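Local coordinates for 3-oxosteroid 1-dehydrogenase (Sterolibacterium denitrificans, PDB 7P18), which probably catalyses the FAD-dependent 1,2-dehydrogenation of 3-oxosteroids to 3-oxo-Delta(1)-steroids, passing the electrons to an acceptor, at residues A[95-100]-A[549-554]; A[278-283]-A[288-293]. All blocks are in the same frame, centred on the assembly; numbering follows the deposited sequence.

Contact 1: residues A[95-100]-A[549-554]; sequences PQMVEY and FGFRAA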
loop_
_atom_site.group_PDB
_atom_site.type_symbol
_atom_site.label_atom_id
_atom_site.label_comp_id
_atom_site.label_asym_id
_atom_site.label_seq_id
_atom_site.Cartn_x
_atom_site.Cartn_y
_atom_site.Cartn_z
ATOM N N PRO A 95 -12.611 2.490 14.002
ATOM C CA PRO A 95 -13.699 3.443 13.766
ATOM C C PRO A 95 -13.533 4.768 14.525
ATOM O O PRO A 95 -13.933 5.841 14.001
ATOM C CB PRO A 95 -14.979 2.712 14.249
ATOM C CG PRO A 95 -14.570 1.242 14.343
ATOM C CD PRO A 95 -13.076 1.183 14.512
ATOM N N GLN A 96 -12.967 4.699 15.720
ATOM C CA GLN A 96 -12.759 5.897 16.566
ATOM C C GLN A 96 -11.707 6.803 15.921
ATOM O O GLN A 96 -11.904 8.044 15.928
ATOM C CB GLN A 96 -12.363 5.490 17.969
ATOM C CG GLN A 96 -13.452 4.760 18.745
ATOM C CD GLN A 96 -12.951 4.465 20.134
ATOM O OE1 GLN A 96 -11.765 4.580 20.401
ATOM N NE2 GLN A 96 -13.831 3.999 20.990
ATOM N N MET A 97 -10.678 6.199 15.330
ATOM C CA MET A 97 -9.574 6.938 14.648
ATOM C C MET A 97 -10.156 7.670 13.430
ATOM O O MET A 97 -9.887 8.856 13.310
ATOM C CB MET A 97 -8.422 5.998 14.285
ATOM C CG MET A 97 -7.292 6.668 13.452
ATOM S SD MET A 97 -7.687 6.703 11.706
ATOM C CE MET A 97 -7.664 4.975 11.248
ATOM N N VAL A 98 -10.999 7.047 12.608
ATOM C CA VAL A 98 -11.580 7.754 11.436
ATOM C C VAL A 98 -12.562 8.834 11.895
ATOM O O VAL A 98 -12.570 9.940 11.289
ATOM C CB VAL A 98 -12.180 6.780 10.425
ATOM C CG1 VAL A 98 -13.030 7.453 9.361
ATOM C CG2 VAL A 98 -11.036 5.999 9.783
ATOM N N GLU A 99 -13.389 8.568 12.909
ATOM C CA GLU A 99 -14.314 9.631 13.395
ATOM C C GLU A 99 -13.510 10.818 13.911
ATOM O O GLU A 99 -13.967 11.955 13.713
ATOM C CB GLU A 99 -15.234 9.125 14.510
ATOM C CG GLU A 99 -16.348 8.264 13.987
ATOM C CD GLU A 99 -17.349 7.857 15.072
ATOM O OE1 GLU A 99 -17.588 8.650 15.999
ATOM O OE2 GLU A 99 -17.906 6.794 14.938
ATOM N N TYR A 100 -12.373 10.559 14.547
ATOM C CA TYR A 100 -11.460 11.578 15.081
ATOM C C TYR A 100 -10.930 12.427 13.929
ATOM O O TYR A 100 -10.974 13.669 14.048
ATOM C CB TYR A 100 -10.303 10.967 15.881
ATOM C CG TYR A 100 -9.147 11.912 16.107
ATOM C CD1 TYR A 100 -9.260 13.028 16.911
ATOM C CD2 TYR A 100 -7.935 11.713 15.455
ATOM C CE1 TYR A 100 -8.213 13.935 17.062
ATOM C CE2 TYR A 100 -6.881 12.592 15.600
ATOM C CZ TYR A 100 -7.001 13.699 16.420
ATOM O OH TYR A 100 -5.920 14.538 16.550
ATOM N N PHE A 549 -3.075 2.096 15.303
ATOM C CA PHE A 549 -2.098 1.904 16.392
ATOM C C PHE A 549 -1.386 3.234 16.696
ATOM O O PHE A 549 -0.990 3.428 17.846
ATOM C CB PHE A 549 -1.249 0.660 16.164
ATOM C CG PHE A 549 -2.022 -0.604 16.432
ATOM C CD1 PHE A 549 -2.382 -0.960 17.726
ATOM C CD2 PHE A 549 -2.519 -1.374 15.389
ATOM C CE1 PHE A 549 -3.142 -2.097 17.968
ATOM C CE2 PHE A 549 -3.306 -2.484 15.633
ATOM C CZ PHE A 549 -3.620 -2.845 16.914
ATOM N N GLY A 550 -1.278 4.154 15.731
ATOM C CA GLY A 550 -0.779 5.513 16.010
ATOM C C GLY A 550 -1.685 6.225 16.999
ATOM O O GLY A 550 -1.180 6.793 17.984
ATOM N N PHE A 551 -2.982 6.153 16.750
ATOM C CA PHE A 551 -4.067 6.676 17.626
ATOM C C PHE A 551 -3.949 6.038 19.023
ATOM O O PHE A 551 -3.938 6.801 20.043
ATOM C CB PHE A 551 -5.384 6.413 16.907
ATOM C CG PHE A 551 -6.631 6.937 17.580
ATOM C CD1 PHE A 551 -6.990 8.275 17.459
ATOM C CD2 PHE A 551 -7.486 6.076 18.255
ATOM C CE1 PHE A 551 -8.178 8.743 18.009
ATOM C CE2 PHE A 551 -8.683 6.534 18.783
ATOM C CZ PHE A 551 -9.008 7.872 18.707
ATOM N N ARG A 552 -3.903 4.709 19.102
ATOM C CA ARG A 552 -3.779 3.979 20.400
ATOM C C ARG A 552 -2.464 4.343 21.113
ATOM O O ARG A 552 -2.503 4.449 22.344
ATOM C CB ARG A 552 -3.953 2.476 20.243
ATOM C CG ARG A 552 -5.358 2.046 19.818
ATOM C CD ARG A 552 -5.564 0.543 19.964
ATOM N NE ARG A 552 -5.451 0.111 21.357
ATOM C CZ ARG A 552 -6.472 -0.061 22.222
ATOM N NH1 ARG A 552 -7.726 0.121 21.847
ATOM N NH2 ARG A 552 -6.209 -0.457 23.463
ATOM N N ALA A 553 -1.335 4.513 20.404
ATOM C CA ALA A 553 -0.061 4.909 21.033
ATOM C C ALA A 553 -0.247 6.249 21.745
ATOM O O ALA A 553 0.151 6.350 22.937
ATOM C CB ALA A 553 1.086 4.993 20.035
ATOM N N ALA A 554 -0.747 7.255 21.038
ATOM C CA ALA A 554 -0.937 8.617 21.568
ATOM C C ALA A 554 -1.881 8.524 22.776
ATOM O O ALA A 554 -1.563 9.091 23.827
ATOM C CB ALA A 554 -1.506 9.537 20.539
#

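Contact 2: residues A[278-283]-A[288-293]; sequences QMREQY and TNAAWS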
loop_
_atom_site.group_PDB
_atom_site.type_symbol
_atom_site.label_atom_id
_atom_site.label_comp_id
_atom_site.label_asym_id
_atom_site.label_seq_id
_atom_site.Cartn_x
_atom_site.Cartn_y
_atom_site.Cartn_z
ATOM N N GLN A 278 20.634 -5.807 2.242
ATOM C CA GLN A 278 21.250 -6.737 3.237
ATOM C C GLN A 278 20.143 -7.328 4.141
ATOM O O GLN A 278 20.117 -8.541 4.397
ATOM C CB GLN A 278 22.297 -5.970 4.050
ATOM C CG GLN A 278 22.874 -6.764 5.216
ATOM C CD GLN A 278 22.048 -6.709 6.497
ATOM O OE1 GLN A 278 21.666 -5.641 6.996
ATOM N NE2 GLN A 278 21.808 -7.876 7.078
ATOM N N MET A 279 19.230 -6.482 4.608
ATOM C CA MET A 279 18.128 -6.942 5.497
ATOM C C MET A 279 17.159 -7.838 4.709
ATOM O O MET A 279 16.758 -8.884 5.247
ATOM C CB MET A 279 17.439 -5.731 6.125
ATOM C CG MET A 279 18.290 -5.077 7.198
ATOM S SD MET A 279 17.450 -3.761 8.107
ATOM C CE MET A 279 16.414 -4.743 9.172
ATOM N N ARG A 280 16.882 -7.524 3.428
ATOM C CA ARG A 280 16.073 -8.409 2.559
ATOM C C ARG A 280 16.743 -9.761 2.516
ATOM O O ARG A 280 16.081 -10.798 2.714
ATOM C CB ARG A 280 15.891 -7.845 1.145
ATOM C CG ARG A 280 15.169 -6.516 1.056
ATOM C CD ARG A 280 14.970 -6.126 -0.426
ATOM N NE ARG A 280 14.012 -6.983 -1.096
ATOM C CZ ARG A 280 12.767 -6.611 -1.421
ATOM N NH1 ARG A 280 12.337 -5.396 -1.153
ATOM N NH2 ARG A 280 11.953 -7.468 -2.006
ATOM N N GLU A 281 18.042 -9.804 2.226
ATOM C CA GLU A 281 18.701 -11.132 2.130
ATOM C C GLU A 281 18.745 -11.835 3.490
ATOM O O GLU A 281 18.688 -13.089 3.515
ATOM C CB GLU A 281 20.092 -10.968 1.529
ATOM C CG GLU A 281 19.938 -10.719 0.058
ATOM C CD GLU A 281 21.185 -10.398 -0.703
ATOM O OE1 GLU A 281 22.257 -10.587 -0.110
ATOM O OE2 GLU A 281 21.051 -9.982 -1.889
ATOM N N GLN A 282 18.846 -11.074 4.571
ATOM C CA GLN A 282 18.855 -11.697 5.934
ATOM C C GLN A 282 17.486 -12.356 6.207
ATOM O O GLN A 282 17.435 -13.444 6.809
ATOM C CB GLN A 282 19.225 -10.636 6.954
ATOM C CG GLN A 282 19.266 -11.181 8.390
ATOM C CD GLN A 282 19.756 -10.161 9.384
ATOM O OE1 GLN A 282 20.069 -9.030 9.045
ATOM N NE2 GLN A 282 19.755 -10.537 10.646
ATOM N N TYR A 283 16.381 -11.732 5.812
ATOM C CA TYR A 283 15.055 -12.082 6.381
ATOM C C TYR A 283 14.080 -12.644 5.344
ATOM O O TYR A 283 13.327 -13.587 5.701
ATOM C CB TYR A 283 14.466 -10.842 7.043
ATOM C CG TYR A 283 15.166 -10.408 8.308
ATOM C CD1 TYR A 283 15.173 -11.217 9.435
ATOM C CD2 TYR A 283 15.802 -9.186 8.387
ATOM C CE1 TYR A 283 15.780 -10.797 10.612
ATOM C CE2 TYR A 283 16.431 -8.757 9.549
ATOM C CZ TYR A 283 16.407 -9.570 10.668
ATOM O OH TYR A 283 17.045 -9.159 11.809
ATOM N N THR A 288 15.472 -12.090 -3.959
ATOM C CA THR A 288 14.953 -10.830 -3.388
ATOM C C THR A 288 15.754 -9.695 -3.971
ATOM O O THR A 288 16.967 -9.837 -4.109
ATOM C CB THR A 288 14.944 -10.867 -1.860
ATOM O OG1 THR A 288 14.124 -9.811 -1.336
ATOM C CG2 THR A 288 16.325 -10.759 -1.252
ATOM N N ASN A 289 15.089 -8.613 -4.324
ATOM C CA ASN A 289 15.744 -7.429 -4.887
ATOM C C ASN A 289 14.961 -6.188 -4.528
ATOM O O ASN A 289 13.763 -6.115 -4.887
ATOM C CB ASN A 289 15.928 -7.613 -6.393
ATOM C CG ASN A 289 16.966 -6.670 -6.933
ATOM O OD1 ASN A 289 17.014 -5.525 -6.555
ATOM N ND2 ASN A 289 17.813 -7.167 -7.825
ATOM N N ALA A 290 15.622 -5.248 -3.846
ATOM C CA ALA A 290 15.034 -3.956 -3.483
ATOM C C ALA A 290 14.532 -3.233 -4.746
ATOM O O ALA A 290 13.555 -2.495 -4.631
ATOM C CB ALA A 290 16.024 -3.125 -2.714
ATOM N N ALA A 291 15.173 -3.425 -5.913
ATOM C CA ALA A 291 14.793 -2.723 -7.161
ATOM C C ALA A 291 13.345 -3.068 -7.533
ATOM O O ALA A 291 12.743 -2.307 -8.266
ATOM C CB ALA A 291 15.728 -3.133 -8.301
ATOM N N TRP A 292 12.827 -4.212 -7.084
ATOM C CA TRP A 292 11.466 -4.660 -7.473
ATOM C C TRP A 292 10.396 -3.924 -6.650
ATOM O O TRP A 292 9.196 -4.052 -6.999
ATOM C CB TRP A 292 11.330 -6.154 -7.317
ATOM C CG TRP A 292 12.298 -6.947 -8.125
ATOM C CD1 TRP A 292 13.019 -6.525 -9.203
ATOM C CD2 TRP A 292 12.681 -8.294 -7.868
ATOM N NE1 TRP A 292 13.815 -7.534 -9.638
ATOM C CE2 TRP A 292 13.658 -8.620 -8.841
ATOM C CE3 TRP A 292 12.355 -9.252 -6.895
ATOM C CZ2 TRP A 292 14.237 -9.871 -8.897
ATOM C CZ3 TRP A 292 12.916 -10.501 -6.980
ATOM C CH2 TRP A 292 13.848 -10.802 -7.954
ATOM N N SER A 293 10.792 -3.179 -5.624
ATOM C CA SER A 293 9.846 -2.494 -4.723
ATOM C C SER A 293 9.142 -1.362 -5.466
ATOM O O SER A 293 9.758 -0.758 -6.350
ATOM C CB SER A 293 10.537 -2.007 -3.468
ATOM O OG SER A 293 9.574 -1.511 -2.518
#

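Contact 1: residues A[95-100]-A[549-554]
The ring of Phe-551 lies with one face against the backbone of Met-97, whose CA stands 3.9 Å from the ring centroid, a CH-pi contact directly over the centre. Met-97 CB covers the same ring nearer its root, 3.9 Å from Phe-551 CG. At the ring edge, in its plane, lies Gln-96 OE1, 4.0 Å from Phe-551 CE2, while Gln-96 CB approaches the same carbon obliquely. Tyr-100, one turn on from Gln-96, meets the ring on its CE1 side, across from the carbon that Gln-96 touches: its CB is 3.7 Å from Phe-551 CE1, and the two ring planes meet at 44°. Phe-551 reaches this spot because its CG is anti to the backbone N (chi1 -177°), which carries the ring away from its own helix and onto the other. The phenol end of Tyr-100 turns elsewhere, its OH hydrogen-bonded to Asp-28 and its ring in a cation-pi contact with Arg-25. The principle illustrated is a near-perpendicular helix crossing filled from one side by Phe-551: the axes of the two segments pass 9.8 Å apart at 86°. Helix 17-28 packs against Phe-551 through Leu-21 and Arg-25, and against Tyr-100 through Ala-24, beside helices 84-104 and 543-559.

Contact 2: residues A[278-283]-A[288-293]
Arg-280 and Thr-288 meet with the guanidinium edge turned to the hydroxyl: NE donates to Thr-288 OG1 at 2.8 Å with an N-H...O angle of 154°, the oxygen lying close to the guanidinium plane. NH2 adds a weak second bond to the same OG1 at 3.3 Å. One face of the group is laid over the backbone, with Asn-289 O 3.6 Å from Arg-280 CZ and Ala-290 N on the same face. A bend at chi3 (69°) in an otherwise extended chain swings the guanidinium across the loop in this way. Alongside the polar pair, Thr-288 CG2 rests against Glu-281 CG at 3.8 Å, and Ala-290 CB against Arg-280 CD at 3.9 Å. Beyond the contact, NH1 forms a salt bridge with Asp-495, whose other carboxylate oxygen is hydrogen-bonded to Ser-293 OG. A leucine in place of Arg-280 would probably leave Asp-495 without its charged mate and Thr-288 OG1 without its donors, and would open a gap against Asn-289 O and Ala-290. The arrangement folds the chain after helix 277-283 back on that helix, while Asp-495 ties both to strand 486-502.

How the contacts relate
The two contacts exemplify different ways of joining parts of one FAD-binding fold. Contact 1 brings together helices 449 residues apart in sequence by apolar and aromatic packing; contact 2 is local, separated by four residues, and is built round a charged arginine side chain. Contact 2 is nested within the chain span that contact 1 closes, yet their centres lie 32 Å apart and their nearest atoms about 20 Å, so they do not touch. Both flank the cofactor: the side chain of Met-97 is about 10 Å from FAD and that of Ser-293 about 7 Å. The steroid product is farther from contact 2, about 13 Å from the Ser-293 side chain.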